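Local coordinates for protein type II restriction enzyme AgeI (Thalassobius gelatinovorus, PDB 5DWB) that cuts double-stranded DNA at specific sites, probably recognising 5'-ACCGGT-3' and cleaving after the first A, at residues G121-A126 with G137-D142; I145-G150 with G160-I165; Y227-G232 with R255-S260; G216-P221 with R243-N248. One frame throughout, in Å; residues are numbered along the deposited sequence.

Interaction 1: G121-A126 with G137-D142; sequences GQKGLA and GSRKVD
Lys123 NZ has two oxygens of the 137-142 loop near it. Arg139 O lies 3.6 Å from Lys123 NZ, and Asp142 OD1 lies 4.1 Å from the same nitrogen. The second pair brings opposite charges together, but at a length beyond a salt bridge. Lys123 reaches this point from helix 122-130. Its CG is anti to the carbonyl carbon (chi1 -76°), and the chain is extended from there on. It follows the loop backbone, and the Lys123 side chain runs alongside that of Asp142, in the same direction. The methylenes pass over Val141 O, with Lys123 CG at 3.3 Å and Lys123 CE at 3.2 Å from it. Between them, Lys123 CD rests on Arg139 CB at 3.8 Å. Nearer the backbone, Lys123 CB is 4.0 Å from Ser138 O. Asp142 OD2 is held by the backbone N of Ala167, and Ser138 OG bonds to Asp223 of the second subunit. Lys123, Arg139 and Asp142 each pack on a phosphate of the bound DNA, so the contact belongs to the DNA-binding face of this PDDEXK-clan nuclease. No hydrogen bond links the two segments. Packing joins helix and loop, probably helped by the long Lys123-Asp142 attraction. The phosphates that Lys123 and Arg139 pack on probably offset their positive charges.

Interaction 2: I145-G150 with G160-I165; sequences IEKQGG and GVVGGI
Ile145 and Gly163 pair in an antiparallel hairpin, part of the mixed sheet of this PDDEXK-clan enzyme. Backbone bonds come first. Ile145 N gives a bond of 2.8 Å to Gly163 O. Ile145 O takes Val162 N at 2.9 Å and, weakly, Gly163 N at 3.4 Å. Two residues, Val162 and Gly163, thus sit opposite the single Ile145, as in a classic beta bulge. Beyond it, Lys147 N bonds to Gly160 O at 2.8 Å, and Gly160 N returns a bond to Lys147 O at 2.9 Å.

Apolar contacts follow. Ile145 CG2 touches Val162 CG2 at 3.9 Å, and Ile145 CD1 touches Ile165 CG1 at 3.8 Å. In both pairs the side chains are roughly perpendicular. Ile145 CG2 is anti to the backbone N, which sets it against Val162, while CG1 (chi1 -47°) carries CD1 to Ile165. Lys147 CB lies on Val162 CG1 at 3.5 Å. Leu273 and Leu277 of helix 268-277 cover Ile145.

The other face carries Val161 and the charged Glu146. Glu146 OE2 forms a salt bridge to Arg129, and Glu146 OE1 one to Arg114. The hairpin therefore turns an oily face to helix 268-277, while its buried carboxylate is satisfied by two arginines.

Interaction 3: Y227-G232 with R255-S260; sequences YIEGHG and RHIYVS
Arg255, just ahead of strand 257-259, packs against the end of helix 223-229. That strand is an outermost one of the mixed sheet within this chain, so the contact joins a helix end to an outer strand of this chain's sheet. Arg255 CB sits 3.5 Å from Ile228 O and 3.7 Å from Ile228 CG2. Next along the chain, Arg255 CG reaches the backbone at Gly232 CA, 3.7 Å away. Gly232 has positive phi and is the first residue to leave the helical course. A bend at chi2 (-57°) then turns the arginine chain, which is extended at chi3, and its guanidinium leads away from the 227-232 segment. The side chain also touches Met186 of helix 179-186.

The carbonyl under Arg255 CB is not left bare. Ile228 O accepts a hydrogen bond from Ser253 OG and a weak one from Gly232 N. Ile228 CG2, anti to the backbone N, continues the packing along the second segment. It lies 3.8 Å from His256 O and 4.1 Å from Ile257 CG1. Cys237 of the neighbouring strand 236-239 touches both isoleucines, which ties the helix to two strands. At the far side of the contact, Glu229 OE2 is engaged in a salt bridge with Arg225 NH1, and Ile257 CD1 lies 4.2 Å from Glu229 OE2.

Interaction 4: G216-P221 with R243-N248; sequences GTPDRP and RTSPSN
An ST motif in the loop before helix 223-229 presents Pro218 to the 243-248 loop. Thr217 opens the motif. Thr217 OG1 accepts a hydrogen bond from Arg220 N at 3.2 Å, with an N-H...O angle of 164°. This bond closes a short turn that contains Pro218. The proline ring then meets three residues of the other loop, each through a different ring carbon. Pro218 CD touches Ser245 CB at 3.7 Å. Pro218 CG lies 3.5 Å from Pro246 O. Pro218 CB faces the amide of Asn248.

The touching parts of the two loops run nearly parallel, with end-to-end directions 16° apart. One ring spans the row from Ser245 to Asn248. No hydrogen bond crosses directly between the loops. Ser245 OG comes to 3.5 Å from Gly216 O, and Ser245 CB lies 3.7 Å from that same oxygen. The polar link is supplied from the helix that follows. Arg225 NH2 donates to Ser245 O and, weakly, to Gly216 O, so one guanidinium nitrogen joins both loops. Arg225 also packs on Pro218.

Ser247 OG bonds to Ile257 N, which ties the 243-248 segment to strand 257-259. The contact itself is a surface one. At its outer end Asn248 CG is anti to its carbonyl carbon (chi1 -72°), which carries the amide back to the proline, with Asn248 ND2 3.6 Å and Asn248 OD1 3.9 Å from Pro218 CB.

In the fold
Interactions 1 and 2 come first along the chain, one after the other. Interactions 3 and 4 follow, and their segments alternate. Interactions 2 and 3 reach the same mixed sheet: the hairpin 143-148 and 159-168, and the outer strand 257-259. Their centres are about 21 Å apart. Interaction 1 touches interaction 2, with centres about 15 Å apart, through a probable backbone bond from Asp142 N to Ile165 O. Interactions 3 and 4 also touch, with centres about 10 Å apart, where Val259 packs on Thr244. Interactions 1 and 4 are farthest apart, at about 31 Å between centres. Interaction 1 adjoins the sheet next to the bound DNA, and interaction 4 reaches it through interaction 3.

Interaction 1: G121-A126 with G137-D142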
loop_
_atom_site.group_PDB
_atom_site.type_symbol
_atom_site.label_atom_id
_atom_site.label_comp_id
_atom_site.label_asym_id
_atom_site.label_seq_id
_atom_site.Cartn_x
_atom_site.Cartn_y
_atom_site.Cartn_z
ATOM N N GLY A 121 -10.806 -14.546 8.780
ATOM C CA GLY A 121 -11.463 -14.371 10.063
ATOM C C GLY A 121 -10.594 -14.754 11.238
ATOM O O GLY A 121 -10.779 -14.238 12.339
ATOM N N GLN A 122 -9.675 -15.687 11.014
ATOM C CA GLN A 122 -8.670 -16.068 12.009
ATOM C C GLN A 122 -7.958 -14.885 12.679
ATOM O O GLN A 122 -7.541 -14.978 13.836
ATOM C CB GLN A 122 -7.635 -16.974 11.352
ATOM C CG GLN A 122 -8.199 -18.297 10.896
ATOM C CD GLN A 122 -7.173 -19.147 10.191
ATOM O OE1 GLN A 122 -6.177 -19.565 10.784
ATOM N NE2 GLN A 122 -7.415 -19.421 8.914
ATOM N N LYS A 123 -7.805 -13.786 11.944
ATOM C CA LYS A 123 -7.117 -12.603 12.454
ATOM C C LYS A 123 -7.866 -11.965 13.622
ATOM O O LYS A 123 -7.253 -11.537 14.602
ATOM C CB LYS A 123 -6.921 -11.577 11.331
ATOM C CG LYS A 123 -5.795 -11.929 10.366
ATOM C CD LYS A 123 -5.740 -10.987 9.172
ATOM C CE LYS A 123 -4.422 -11.117 8.418
ATOM N NZ LYS A 123 -4.439 -10.349 7.149
ATOM N N GLY A 124 -9.189 -11.903 13.510
ATOM C CA GLY A 124 -10.019 -11.303 14.541
ATOM C C GLY A 124 -9.999 -12.012 15.883
ATOM O O GLY A 124 -9.870 -11.369 16.929
ATOM N N LEU A 125 -10.126 -13.336 15.861
ATOM C CA LEU A 125 -10.155 -14.116 17.092
ATOM C C LEU A 125 -8.813 -14.015 17.817
ATOM O O LEU A 125 -8.764 -13.984 19.046
ATOM C CB LEU A 125 -10.515 -15.572 16.805
ATOM C CG LEU A 125 -10.857 -16.399 18.049
ATOM C CD1 LEU A 125 -11.990 -17.362 17.746
ATOM C CD2 LEU A 125 -9.656 -17.169 18.565
ATOM N N ALA A 126 -7.731 -13.987 17.044
ATOM C CA ALA A 126 -6.381 -13.855 17.588
ATOM C C ALA A 126 -6.183 -12.508 18.280
ATOM O O ALA A 126 -5.498 -12.417 19.302
ATOM C CB ALA A 126 -5.346 -14.039 16.489
ATOM N N GLY A 137 -7.059 -2.306 14.497
ATOM C CA GLY A 137 -7.868 -2.689 13.351
ATOM C C GLY A 137 -8.116 -4.184 13.276
ATOM O O GLY A 137 -7.345 -4.980 13.808
ATOM N N SER A 138 -9.204 -4.555 12.608
ATOM C CA SER A 138 -9.687 -5.936 12.558
ATOM C C SER A 138 -8.712 -6.971 11.999
ATOM O O SER A 138 -8.777 -8.141 12.365
ATOM C CB SER A 138 -10.976 -6.002 11.730
ATOM O OG SER A 138 -11.978 -5.164 12.270
ATOM N N ARG A 139 -7.852 -6.562 11.073
ATOM C CA ARG A 139 -7.019 -7.528 10.362
ATOM C C ARG A 139 -5.524 -7.201 10.382
ATOM O O ARG A 139 -4.798 -7.557 9.453
ATOM C CB ARG A 139 -7.513 -7.632 8.922
ATOM C CG ARG A 139 -8.911 -8.213 8.835
ATOM C CD ARG A 139 -9.502 -8.067 7.451
ATOM N NE ARG A 139 -10.517 -9.089 7.212
ATOM C CZ ARG A 139 -11.812 -8.929 7.465
ATOM N NH1 ARG A 139 -12.257 -7.770 7.942
ATOM N NH2 ARG A 139 -12.662 -9.922 7.222
ATOM N N LYS A 140 -5.065 -6.562 11.454
ATOM C CA LYS A 140 -3.712 -6.010 11.502
ATOM C C LYS A 140 -2.645 -6.919 12.128
ATOM O O LYS A 140 -1.736 -6.437 12.804
ATOM C CB LYS A 140 -3.744 -4.678 12.255
ATOM N N VAL A 141 -2.753 -8.224 11.916
ATOM C CA VAL A 141 -1.693 -9.143 12.326
ATOM C C VAL A 141 -1.687 -10.364 11.402
ATOM O O VAL A 141 -2.743 -10.915 11.095
ATOM C CB VAL A 141 -1.865 -9.569 13.802
ATOM C CG1 VAL A 141 -3.303 -9.975 14.066
ATOM C CG2 VAL A 141 -0.894 -10.691 14.174
ATOM N N ASP A 142 -0.503 -10.781 10.957
ATOM C CA ASP A 142 -0.399 -11.852 9.967
ATOM C C ASP A 142 -0.153 -13.217 10.584
ATOM O O ASP A 142 -0.898 -14.157 10.325
ATOM C CB ASP A 142 0.711 -11.550 8.963
ATOM C CG ASP A 142 0.628 -10.150 8.415
ATOM O OD1 ASP A 142 -0.501 -9.668 8.178
ATOM O OD2 ASP A 142 1.692 -9.524 8.224
#

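Interaction 2: I145-G150 with G160-I165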
loop_
_atom_site.group_PDB
_atom_site.type_symbol
_atom_site.label_atom_id
_atom_site.label_comp_id
_atom_site.label_asym_id
_atom_site.label_seq_id
_atom_site.Cartn_x
_atom_site.Cartn_y
_atom_site.Cartn_z
ATOM N N ILE A 145 1.935 -15.544 17.353
ATOM C CA ILE A 145 2.911 -16.341 18.077
ATOM C C ILE A 145 2.309 -16.812 19.393
ATOM O O ILE A 145 1.770 -16.011 20.161
ATOM C CB ILE A 145 4.196 -15.546 18.365
ATOM C CG1 ILE A 145 4.667 -14.817 17.105
ATOM C CG2 ILE A 145 5.278 -16.467 18.910
ATOM C CD1 ILE A 145 5.884 -13.955 17.316
ATOM N N GLU A 146 2.398 -18.112 19.649
ATOM C CA GLU A 146 1.846 -18.674 20.872
ATOM C C GLU A 146 2.913 -19.391 21.675
ATOM O O GLU A 146 3.880 -19.919 21.121
ATOM C CB GLU A 146 0.710 -19.644 20.567
ATOM C CG GLU A 146 -0.606 -18.999 20.206
ATOM C CD GLU A 146 -1.609 -20.028 19.746
ATOM O OE1 GLU A 146 -1.189 -20.972 19.040
ATOM O OE2 GLU A 146 -2.807 -19.900 20.081
ATOM N N LYS A 147 2.705 -19.430 22.985
ATOM C CA LYS A 147 3.627 -20.086 23.893
ATOM C C LYS A 147 2.837 -21.069 24.740
ATOM O O LYS A 147 1.740 -20.746 25.202
ATOM C CB LYS A 147 4.327 -19.052 24.770
ATOM C CG LYS A 147 5.322 -19.603 25.773
ATOM C CD LYS A 147 6.605 -20.054 25.096
ATOM C CE LYS A 147 7.692 -20.328 26.122
ATOM N NZ LYS A 147 7.265 -21.343 27.130
ATOM N N GLN A 148 3.390 -22.260 24.948
ATOM C CA GLN A 148 2.732 -23.259 25.786
ATOM C C GLN A 148 2.954 -22.886 27.246
ATOM O O GLN A 148 4.091 -22.645 27.668
ATOM C CB GLN A 148 3.252 -24.671 25.493
ATOM C CG GLN A 148 2.399 -25.815 26.071
ATOM C CD GLN A 148 2.455 -25.937 27.589
ATOM O OE1 GLN A 148 3.513 -25.795 28.205
ATOM N NE2 GLN A 148 1.306 -26.203 28.196
ATOM N N GLY A 149 1.865 -22.798 28.003
ATOM C CA GLY A 149 1.953 -22.471 29.415
ATOM C C GLY A 149 2.253 -21.011 29.675
ATOM O O GLY A 149 2.601 -20.634 30.793
ATOM N N GLY A 150 2.153 -20.198 28.628
ATOM C CA GLY A 150 2.374 -18.766 28.729
ATOM C C GLY A 150 1.327 -18.010 27.929
ATOM O O GLY A 150 0.372 -18.604 27.427
ATOM N N GLY A 160 -1.018 -20.015 24.861
ATOM C CA GLY A 160 -1.517 -18.653 24.907
ATOM C C GLY A 160 -0.746 -17.742 23.966
ATOM O O GLY A 160 0.398 -18.029 23.613
ATOM N N VAL A 161 -1.379 -16.655 23.540
ATOM C CA VAL A 161 -0.751 -15.734 22.598
ATOM C C VAL A 161 0.248 -14.810 23.289
ATOM O O VAL A 161 -0.095 -14.091 24.230
ATOM C CB VAL A 161 -1.795 -14.875 21.873
ATOM C CG1 VAL A 161 -1.146 -14.137 20.711
ATOM C CG2 VAL A 161 -2.937 -15.740 21.384
ATOM N N VAL A 162 1.487 -14.832 22.812
ATOM C CA VAL A 162 2.539 -13.983 23.359
ATOM C C VAL A 162 2.933 -12.845 22.419
ATOM O O VAL A 162 3.733 -11.984 22.778
ATOM C CB VAL A 162 3.790 -14.807 23.694
ATOM C CG1 VAL A 162 3.564 -15.604 24.962
ATOM C CG2 VAL A 162 4.147 -15.714 22.539
ATOM N N GLY A 163 2.377 -12.840 21.215
ATOM C CA GLY A 163 2.708 -11.808 20.251
ATOM C C GLY A 163 2.316 -12.166 18.835
ATOM O O GLY A 163 1.577 -13.123 18.615
ATOM N N GLY A 164 2.800 -11.386 17.875
ATOM C CA GLY A 164 2.454 -11.598 16.483
ATOM C C GLY A 164 3.515 -11.118 15.517
ATOM O O GLY A 164 4.369 -10.303 15.869
ATOM N N ILE A 165 3.453 -11.615 14.286
ATOM C CA ILE A 165 4.390 -11.199 13.252
ATOM C C ILE A 165 3.690 -10.381 12.174
ATOM O O ILE A 165 2.633 -10.764 11.666
ATOM C CB ILE A 165 5.089 -12.406 12.590
ATOM C CG1 ILE A 165 5.970 -13.142 13.600
ATOM C CG2 ILE A 165 5.932 -11.961 11.413
ATOM C CD1 ILE A 165 6.585 -14.419 13.056
#

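Interaction 3: Y227-G232 with R255-S260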
loop_
_atom_site.group_PDB
_atom_site.type_symbol
_atom_site.label_atom_id
_atom_site.label_comp_id
_atom_site.label_asym_id
_atom_site.label_seq_id
_atom_site.Cartn_x
_atom_site.Cartn_y
_atom_site.Cartn_z
ATOM N N TYR A 227 12.130 3.624 11.756
ATOM C CA TYR A 227 10.905 3.014 12.266
ATOM C C TYR A 227 11.257 2.058 13.398
ATOM O O TYR A 227 10.558 1.980 14.411
ATOM C CB TYR A 227 10.156 2.258 11.161
ATOM C CG TYR A 227 9.401 3.121 10.177
ATOM C CD1 TYR A 227 8.847 4.338 10.561
ATOM C CD2 TYR A 227 9.260 2.726 8.854
ATOM C CE1 TYR A 227 8.154 5.127 9.652
ATOM C CE2 TYR A 227 8.578 3.508 7.940
ATOM C CZ TYR A 227 8.027 4.703 8.341
ATOM O OH TYR A 227 7.351 5.472 7.419
ATOM N N ILE A 228 12.359 1.337 13.210
ATOM C CA ILE A 228 12.831 0.380 14.196
ATOM C C ILE A 228 13.870 1.004 15.121
ATOM O O ILE A 228 13.692 1.013 16.340
ATOM C CB ILE A 228 13.434 -0.873 13.518
ATOM C CG1 ILE A 228 12.340 -1.656 12.789
ATOM C CG2 ILE A 228 14.120 -1.767 14.539
ATOM C CD1 ILE A 228 12.400 -1.531 11.297
ATOM N N GLU A 229 14.939 1.545 14.536
ATOM C CA GLU A 229 16.099 1.995 15.310
ATOM C C GLU A 229 15.860 3.284 16.103
ATOM O O GLU A 229 16.535 3.529 17.102
ATOM C CB GLU A 229 17.310 2.156 14.387
ATOM C CG GLU A 229 17.735 0.846 13.730
ATOM C CD GLU A 229 19.068 0.945 13.015
ATOM O OE1 GLU A 229 19.677 2.034 13.027
ATOM O OE2 GLU A 229 19.503 -0.072 12.432
ATOM N N GLY A 230 14.918 4.108 15.653
ATOM C CA GLY A 230 14.605 5.349 16.341
ATOM C C GLY A 230 13.284 5.338 17.099
ATOM O O GLY A 230 13.237 5.602 18.300
ATOM N N HIS A 231 12.203 5.020 16.398
ATOM C CA HIS A 231 10.864 5.062 16.979
ATOM C C HIS A 231 10.535 3.812 17.804
ATOM O O HIS A 231 9.633 3.839 18.645
ATOM C CB HIS A 231 9.811 5.222 15.876
ATOM C CG HIS A 231 9.864 6.553 15.176
ATOM N ND1 HIS A 231 8.905 6.934 14.256
ATOM C CD2 HIS A 231 10.747 7.564 15.246
ATOM C CE1 HIS A 231 9.206 8.141 13.797
ATOM N NE2 HIS A 231 10.318 8.545 14.382
ATOM N N GLY A 232 11.241 2.715 17.540
ATOM C CA GLY A 232 10.955 1.440 18.182
ATOM C C GLY A 232 9.533 0.982 17.906
ATOM O O GLY A 232 8.809 0.597 18.821
ATOM N N ARG A 255 15.637 -1.334 19.767
ATOM C CA ARG A 255 15.190 -2.333 18.803
ATOM C C ARG A 255 16.192 -2.462 17.651
ATOM O O ARG A 255 16.793 -1.470 17.230
ATOM C CB ARG A 255 13.810 -1.968 18.262
ATOM C CG ARG A 255 12.840 -1.496 19.328
ATOM C CD ARG A 255 12.650 -2.514 20.435
ATOM N NE ARG A 255 11.700 -2.024 21.429
ATOM C CZ ARG A 255 11.264 -2.729 22.469
ATOM N NH1 ARG A 255 11.680 -3.973 22.651
ATOM N NH2 ARG A 255 10.400 -2.192 23.320
ATOM N N HIS A 256 16.372 -3.683 17.149
ATOM C CA HIS A 256 17.392 -3.958 16.142
ATOM C C HIS A 256 16.830 -4.538 14.844
ATOM O O HIS A 256 15.757 -5.152 14.827
ATOM C CB HIS A 256 18.425 -4.936 16.702
ATOM C CG HIS A 256 19.397 -4.315 17.651
ATOM N ND1 HIS A 256 19.023 -3.790 18.865
ATOM C CD2 HIS A 256 20.745 -4.150 17.568
ATOM C CE1 HIS A 256 20.089 -3.316 19.490
ATOM N NE2 HIS A 256 21.143 -3.527 18.720
ATOM N N ILE A 257 17.585 -4.364 13.764
ATOM C CA ILE A 257 17.318 -5.062 12.512
ATOM C C ILE A 257 18.304 -6.218 12.379
ATOM O O ILE A 257 19.518 -6.013 12.355
ATOM C CB ILE A 257 17.436 -4.137 11.281
ATOM C CG1 ILE A 257 16.335 -3.078 11.288
ATOM C CG2 ILE A 257 17.353 -4.948 10.001
ATOM C CD1 ILE A 257 16.486 -2.036 10.191
ATOM N N TYR A 258 17.771 -7.430 12.303
ATOM C CA TYR A 258 18.586 -8.633 12.205
ATOM C C TYR A 258 18.546 -9.183 10.785
ATOM O O TYR A 258 17.548 -9.029 10.074
ATOM C CB TYR A 258 18.100 -9.691 13.194
ATOM C CG TYR A 258 18.112 -9.235 14.634
ATOM C CD1 TYR A 258 19.283 -9.249 15.378
ATOM C CD2 TYR A 258 16.952 -8.779 15.247
ATOM C CE1 TYR A 258 19.299 -8.831 16.701
ATOM C CE2 TYR A 258 16.957 -8.356 16.570
ATOM C CZ TYR A 258 18.134 -8.386 17.290
ATOM O OH TYR A 258 18.149 -7.965 18.603
ATOM N N VAL A 259 19.645 -9.796 10.361
ATOM C CA VAL A 259 19.741 -10.335 9.010
ATOM C C VAL A 259 20.248 -11.774 9.064
ATOM O O VAL A 259 21.221 -12.058 9.762
ATOM C CB VAL A 259 20.674 -9.471 8.123
ATOM C CG1 VAL A 259 20.789 -10.053 6.726
ATOM C CG2 VAL A 259 20.170 -8.035 8.057
ATOM N N SER A 260 19.571 -12.688 8.367
ATOM C CA SER A 260 20.015 -14.082 8.333
ATOM C C SER A 260 19.511 -14.851 7.110
ATOM O O SER A 260 18.624 -14.394 6.388
ATOM C CB SER A 260 19.578 -14.825 9.601
ATOM O OG SER A 260 18.203 -15.161 9.561
#

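Interaction 4: G216-P221 with R243-N248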
loop_
_atom_site.group_PDB
_atom_site.type_symbol
_atom_site.label_atom_id
_atom_site.label_comp_id
_atom_site.label_asym_id
_atom_site.label_seq_id
_atom_site.Cartn_x
_atom_site.Cartn_y
_atom_site.Cartn_z
ATOM N N GLY A 216 18.596 0.736 3.587
ATOM C CA GLY A 216 19.767 1.601 3.526
ATOM C C GLY A 216 20.930 1.202 4.417
ATOM O O GLY A 216 21.252 0.021 4.538
ATOM N N THR A 217 21.551 2.192 5.055
ATOM C CA THR A 217 22.719 1.959 5.901
ATOM C C THR A 217 22.504 2.541 7.294
ATOM O O THR A 217 21.807 3.545 7.439
ATOM C CB THR A 217 23.991 2.592 5.307
ATOM O OG1 THR A 217 23.948 4.013 5.486
ATOM C CG2 THR A 217 24.120 2.258 3.831
ATOM N N PRO A 218 23.126 1.930 8.318
ATOM C CA PRO A 218 23.036 2.425 9.697
ATOM C C PRO A 218 23.674 3.806 9.825
ATOM O O PRO A 218 23.251 4.619 10.649
ATOM C CB PRO A 218 23.815 1.384 10.510
ATOM C CG PRO A 218 23.939 0.199 9.630
ATOM C CD PRO A 218 23.934 0.704 8.228
ATOM N N ASP A 219 24.700 4.044 9.014
ATOM C CA ASP A 219 25.444 5.299 9.021
ATOM C C ASP A 219 24.567 6.502 8.678
ATOM O O ASP A 219 24.659 7.552 9.314
ATOM C CB ASP A 219 26.595 5.207 8.024
ATOM C CG ASP A 219 27.602 4.147 8.404
ATOM O OD1 ASP A 219 27.403 3.486 9.447
ATOM O OD2 ASP A 219 28.580 3.958 7.647
ATOM N N ARG A 220 23.727 6.346 7.659
ATOM C CA ARG A 220 22.758 7.374 7.290
ATOM C C ARG A 220 21.346 6.800 7.388
ATOM O O ARG A 220 20.774 6.383 6.379
ATOM C CB ARG A 220 23.032 7.901 5.879
ATOM N N PRO A 221 20.774 6.788 8.606
ATOM C CA PRO A 221 19.490 6.118 8.849
ATOM C C PRO A 221 18.318 6.812 8.164
ATOM O O PRO A 221 18.079 7.999 8.375
ATOM C CB PRO A 221 19.345 6.179 10.374
ATOM C CG PRO A 221 20.151 7.364 10.780
ATOM C CD PRO A 221 21.316 7.410 9.828
ATOM N N ARG A 243 21.751 -8.639 1.811
ATOM C CA ARG A 243 22.376 -7.347 1.521
ATOM C C ARG A 243 21.866 -6.270 2.461
ATOM O O ARG A 243 22.402 -5.160 2.496
ATOM C CB ARG A 243 22.140 -6.928 0.071
ATOM C CG ARG A 243 22.816 -7.822 -0.954
ATOM C CD ARG A 243 22.570 -7.319 -2.365
ATOM N NE ARG A 243 23.016 -8.292 -3.353
ATOM C CZ ARG A 243 22.229 -9.238 -3.855
ATOM N NH1 ARG A 243 20.974 -9.332 -3.447
ATOM N NH2 ARG A 243 22.693 -10.095 -4.752
ATOM N N THR A 244 20.826 -6.608 3.218
ATOM C CA THR A 244 20.307 -5.726 4.256
ATOM C C THR A 244 21.370 -5.483 5.311
ATOM O O THR A 244 21.983 -6.421 5.817
ATOM C CB THR A 244 19.047 -6.308 4.939
ATOM O OG1 THR A 244 18.005 -6.481 3.971
ATOM C CG2 THR A 244 18.553 -5.376 6.033
ATOM N N SER A 245 21.610 -4.220 5.626
ATOM C CA SER A 245 22.560 -3.896 6.673
ATOM C C SER A 245 21.885 -4.039 8.026
ATOM O O SER A 245 20.889 -3.368 8.296
ATOM C CB SER A 245 23.108 -2.478 6.494
ATOM O OG SER A 245 23.781 -2.337 5.254
ATOM N N PRO A 246 22.414 -4.930 8.877
ATOM C CA PRO A 246 21.899 -5.077 10.241
ATOM C C PRO A 246 22.196 -3.827 11.066
ATOM O O PRO A 246 23.108 -3.075 10.713
ATOM C CB PRO A 246 22.664 -6.286 10.781
ATOM C CG PRO A 246 23.919 -6.333 9.969
ATOM C CD PRO A 246 23.535 -5.848 8.604
ATOM N N SER A 247 21.430 -3.598 12.130
ATOM C CA SER A 247 21.680 -2.480 13.033
ATOM C C SER A 247 23.064 -2.557 13.656
ATOM O O SER A 247 23.674 -3.628 13.693
ATOM C CB SER A 247 20.635 -2.435 14.152
ATOM O OG SER A 247 19.395 -1.939 13.688
ATOM N N ASN A 248 23.549 -1.418 14.150
ATOM C CA ASN A 248 24.780 -1.378 14.930
ATOM C C ASN A 248 24.573 -2.082 16.268
ATOM O O ASN A 248 23.463 -2.519 16.577
ATOM C CB ASN A 248 25.231 0.066 15.162
ATOM C CG ASN A 248 25.764 0.720 13.907
ATOM O OD1 ASN A 248 26.474 0.089 13.126
ATOM N ND2 ASN A 248 25.423 1.991 13.702
#